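Local coordinates for protein putative alpha KG dependent 2,4-D dioxygenase (PDB 5J92) that binds iron(II) and probably acts as a 2-oxoglutarate-dependent dioxygenase of the TfdA/TauD family, with a cupin-type beta fold, at residues A125-L130 / Y176-S181; P131-F136 / A288-D293. All blocks are in the same frame, centred on the assembly; numbering follows the deposited sequence.

Contact 1 (A125-L130 / Y176-S181); sequences ASYLPL and YDIMAS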
# COMPACT_ATOMS: atom_id res chain seq x y z
N ALA A 125 -2.27 3.96 19.26
CA ALA A 125 -1.23 4.18 20.27
C ALA A 125 -0.19 3.05 20.31
O ALA A 125 0.49 2.86 21.34
CB ALA A 125 -1.83 4.40 21.66
N SER A 126 -0.03 2.32 19.21
CA SER A 126 1.05 1.34 19.13
C SER A 126 2.41 2.00 19.24
O SER A 126 3.41 1.32 19.48
CB SER A 126 0.95 0.52 17.83
OG SER A 126 1.31 1.28 16.69
N TYR A 127 2.48 3.32 19.04
CA TYR A 127 3.70 4.09 19.20
C TYR A 127 4.03 4.38 20.66
O TYR A 127 5.04 5.04 20.93
CB TYR A 127 3.62 5.41 18.43
CG TYR A 127 2.43 6.28 18.79
CD1 TYR A 127 2.50 7.18 19.85
CD2 TYR A 127 1.26 6.23 18.05
CE1 TYR A 127 1.43 7.98 20.19
CE2 TYR A 127 0.17 7.03 18.38
CZ TYR A 127 0.27 7.90 19.44
OH TYR A 127 -0.80 8.71 19.77
N LEU A 128 3.18 3.94 21.63
CA LEU A 128 3.42 4.10 23.06
C LEU A 128 3.86 2.78 23.67
O LEU A 128 3.46 1.71 23.20
CB LEU A 128 2.15 4.58 23.78
CG LEU A 128 1.57 5.93 23.37
CD1 LEU A 128 0.32 6.26 24.18
CD2 LEU A 128 2.61 7.04 23.48
N PRO A 129 4.68 2.81 24.73
CA PRO A 129 4.97 1.57 25.45
C PRO A 129 3.71 0.90 25.97
O PRO A 129 3.68 -0.33 26.06
CB PRO A 129 5.87 2.03 26.61
CG PRO A 129 6.47 3.28 26.15
CD PRO A 129 5.45 3.95 25.25
N LEU A 130 2.67 1.67 26.28
CA LEU A 130 1.40 1.13 26.74
C LEU A 130 0.31 1.53 25.75
O LEU A 130 -0.33 2.58 25.90
CB LEU A 130 1.09 1.61 28.16
CG LEU A 130 -0.20 1.13 28.81
CD1 LEU A 130 -0.24 -0.35 28.75
CD2 LEU A 130 -0.24 1.59 30.26
N TYR A 176 8.40 1.11 16.83
CA TYR A 176 7.19 1.90 16.61
C TYR A 176 7.51 3.35 16.96
O TYR A 176 8.07 3.62 18.02
CB TYR A 176 6.01 1.36 17.45
CG TYR A 176 5.60 -0.07 17.11
CD1 TYR A 176 6.38 -1.15 17.51
CD2 TYR A 176 4.42 -0.34 16.40
CE1 TYR A 176 6.02 -2.46 17.20
CE2 TYR A 176 4.04 -1.66 16.10
CZ TYR A 176 4.84 -2.70 16.49
OH TYR A 176 4.49 -4.00 16.18
N ASP A 177 7.15 4.28 16.05
CA ASP A 177 7.74 5.62 16.04
C ASP A 177 6.73 6.61 15.44
O ASP A 177 6.64 6.72 14.22
CB ASP A 177 9.04 5.58 15.23
CG ASP A 177 9.81 6.88 15.24
OD1 ASP A 177 9.29 7.93 15.69
OD2 ASP A 177 10.96 6.84 14.75
N ILE A 178 6.03 7.35 16.30
CA ILE A 178 4.96 8.22 15.80
C ILE A 178 5.52 9.34 14.93
O ILE A 178 4.92 9.72 13.92
CB ILE A 178 4.11 8.76 16.97
CG1 ILE A 178 2.90 9.55 16.45
CG2 ILE A 178 4.95 9.62 17.93
CD1 ILE A 178 1.94 8.74 15.61
N MET A 179 6.69 9.88 15.29
CA MET A 179 7.26 10.98 14.53
C MET A 179 7.69 10.52 13.15
O MET A 179 7.53 11.24 12.16
CB MET A 179 8.43 11.61 15.29
CG MET A 179 8.03 12.29 16.59
SD MET A 179 6.72 13.50 16.34
CE MET A 179 6.13 13.75 18.02
N ALA A 180 8.19 9.29 13.04
CA ALA A 180 8.51 8.74 11.73
C ALA A 180 7.26 8.54 10.88
O ALA A 180 7.26 8.85 9.68
CB ALA A 180 9.28 7.43 11.88
N SER A 181 6.17 8.04 11.48
CA SER A 181 4.95 7.83 10.69
C SER A 181 4.32 9.15 10.29
O SER A 181 3.79 9.27 9.17
CB SER A 181 3.94 6.97 11.46
OG SER A 181 3.40 7.67 12.58
O HOH W 1 6.73 6.89 19.17

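Contact 2 (P131-F136 / A288-D293); sequences PARYSF and ATTLDD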
# COMPACT_ATOMS: atom_id res chain seq x y z
N PRO A 131 0.04 0.70 24.74
CA PRO A 131 -0.89 1.09 23.67
C PRO A 131 -2.34 0.96 24.11
O PRO A 131 -2.65 0.65 25.26
CB PRO A 131 -0.56 0.10 22.54
CG PRO A 131 0.72 -0.56 22.95
CD PRO A 131 0.70 -0.57 24.43
N ALA A 132 -3.23 1.20 23.15
CA ALA A 132 -4.66 1.16 23.41
C ALA A 132 -5.14 -0.27 23.55
O ALA A 132 -4.56 -1.21 22.99
CB ALA A 132 -5.44 1.82 22.26
N ARG A 133 -6.19 -0.45 24.35
CA ARG A 133 -6.90 -1.72 24.37
C ARG A 133 -8.09 -1.61 23.41
O ARG A 133 -7.93 -1.82 22.21
CB ARG A 133 -7.35 -2.06 25.79
CG ARG A 133 -8.01 -3.44 25.92
CD ARG A 133 -8.27 -3.78 27.38
NE ARG A 133 -7.02 -4.06 28.09
CZ ARG A 133 -6.91 -4.16 29.41
NH1 ARG A 133 -7.98 -4.00 30.19
NH2 ARG A 133 -5.73 -4.42 29.96
N TYR A 134 -9.25 -1.23 23.91
CA TYR A 134 -10.42 -0.98 23.08
C TYR A 134 -10.51 0.50 22.75
O TYR A 134 -10.29 1.36 23.61
CB TYR A 134 -11.70 -1.41 23.78
CG TYR A 134 -11.78 -2.88 24.13
CD1 TYR A 134 -12.18 -3.82 23.19
CD2 TYR A 134 -11.48 -3.34 25.42
CE1 TYR A 134 -12.27 -5.16 23.49
CE2 TYR A 134 -11.55 -4.69 25.74
CZ TYR A 134 -11.96 -5.59 24.77
OH TYR A 134 -12.06 -6.94 25.04
N SER A 135 -10.88 0.80 21.50
CA SER A 135 -11.26 2.14 21.10
C SER A 135 -12.76 2.16 20.84
O SER A 135 -13.36 1.14 20.48
CB SER A 135 -10.49 2.59 19.86
OG SER A 135 -9.09 2.71 20.14
N PHE A 136 -13.38 3.33 21.04
CA PHE A 136 -14.82 3.51 20.91
C PHE A 136 -15.11 4.74 20.08
O PHE A 136 -14.50 5.80 20.29
CB PHE A 136 -15.49 3.66 22.29
CG PHE A 136 -15.15 2.56 23.27
CD1 PHE A 136 -13.93 2.56 23.94
CD2 PHE A 136 -16.06 1.55 23.53
CE1 PHE A 136 -13.61 1.56 24.83
CE2 PHE A 136 -15.76 0.54 24.43
CZ PHE A 136 -14.53 0.55 25.10
N ALA A 288 -13.55 7.60 22.52
CA ALA A 288 -12.97 7.28 23.81
C ALA A 288 -11.99 6.14 23.60
O ALA A 288 -12.12 5.35 22.66
CB ALA A 288 -14.02 6.88 24.85
N THR A 289 -10.97 6.09 24.45
CA THR A 289 -9.92 5.09 24.29
C THR A 289 -9.52 4.54 25.65
O THR A 289 -9.38 5.29 26.62
CB THR A 289 -8.70 5.68 23.55
OG1 THR A 289 -9.15 6.31 22.35
CG2 THR A 289 -7.70 4.58 23.20
N THR A 290 -9.36 3.22 25.72
CA THR A 290 -8.84 2.57 26.90
C THR A 290 -7.43 2.08 26.60
O THR A 290 -7.10 1.77 25.45
CB THR A 290 -9.72 1.39 27.34
OG1 THR A 290 -9.81 0.44 26.26
CG2 THR A 290 -11.12 1.88 27.70
N LEU A 291 -6.61 2.01 27.65
CA LEU A 291 -5.23 1.57 27.55
C LEU A 291 -5.09 0.11 27.96
O LEU A 291 -5.82 -0.37 28.83
CB LEU A 291 -4.32 2.45 28.41
CG LEU A 291 -4.27 3.89 27.93
CD1 LEU A 291 -3.37 4.74 28.82
CD2 LEU A 291 -3.74 3.88 26.50
N ASP A 292 -4.14 -0.58 27.34
CA ASP A 292 -3.96 -2.02 27.54
C ASP A 292 -3.06 -2.30 28.74
O ASP A 292 -1.99 -2.89 28.63
CB ASP A 292 -3.42 -2.65 26.26
CG ASP A 292 -3.48 -4.17 26.29
OD1 ASP A 292 -4.26 -4.73 27.08
OD2 ASP A 292 -2.76 -4.81 25.49
N ASP A 293 -3.50 -1.84 29.91
CA ASP A 293 -2.75 -2.02 31.15
C ASP A 293 -3.09 -3.40 31.70
O ASP A 293 -4.16 -3.60 32.28
CB ASP A 293 -3.10 -0.91 32.13
CG ASP A 293 -2.21 -0.91 33.36
OD1 ASP A 293 -1.55 -1.92 33.66
OD2 ASP A 293 -2.18 0.14 34.04

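Contact 1 (A125-L130 / Y176-S181)
Y127 and I178 lie side by side and point the same way, the isoleucine spread over one face of the tyrosine ring in a CH-pi contact. This joins the type I beta turn A125-L128, just after the iron ligand D124 in this TauD-type fold, to the N-terminal end of helix 178-184. I178 CB stands 3.9 Å from the centroid of the Y127 ring, 27° off its normal, while I178 CD1 extends along the ring to reach Y127 CD2 at 3.6 Å. With Y127 CG held between the backbone N and the carbonyl carbon (chi1 56°), the ring folds back over its own turn, and A125 CA lies over the face opposite I178. Beside this sandwich, Y176 turns its ring obliquely to the turn backbone, its CB 3.3 Å from S126 O. S126 OG packs against Y176 CD2 and is hydrogen-bonded to H222 ND1 and S220 OG; Y176 OH likewise bonds to the carbonyl of Y218. At the helix start D177 is the N-cap, its OD1 taking A180 N from well above the carboxylate plane. A water accepts from I178 N at 3.0 Å and lies 3.1 Å from Y127 O.

Contact 2 (P131-F136 / A288-D293)
Between the pairs A132-L291 and S135-T289 the register slips by one residue, a beta bulge in an antiparallel strand pair that belongs to the main sheet of the cupin-type fold. The chain turns a corner at R133, and T290 lies across from the shift, bonded to Y134 O through both its N and its OG1. T290 OG1 sits between its backbone N and carbonyl carbon (chi1 59°), which brings it alongside the neighbouring strand to donate to Y134 O at 2.8 Å, in the carbonyl plane on a lone pair. The same oxygen receives T290 N almost head-on. T290 CG2 approaches the edge of the F136 ring, 3.8 Å from CE1. Beyond F136, helix 60-67 packs on this face through A67. On the P131 side D292 N bonds to P131 O, and at the corner R133 N bonds to T290 O. The long R133 side chain then bends to form a side-on salt bridge, R133 NE and NH2 both donating to D292 OD1, on its anti side, with guanidinium and carboxylate planes 81° apart. R294 also pairs with that oxygen, so several positive groups probably stabilise its charge. L291 O lies over the centre of the R133 guanidinium, 3.9 Å above its plane.

Overall arrangement
Segment 125-130 runs directly into 131-136, whereas their partners 176-181 and 288-293 are far apart in sequence; the centres of the two contacts are 14 Å apart. They touch where L130 CD1 packs 3.1 Å from D292 O and where A125 O lies 3.2 Å from P131 CB. Both flank the iron site formed by H122, D124 and H271: the Y127 side chain of contact 1 is about 8 Å from the iron, and that of S135 in contact 2 about 6 Å. S135 OG hydrogen-bonds to D124 OD2, a second-shell link from the sheet to a metal ligand. Thus the connection following D124 packs on the start of helix 178-184 in contact 1 and continues into the main sheet through contact 2.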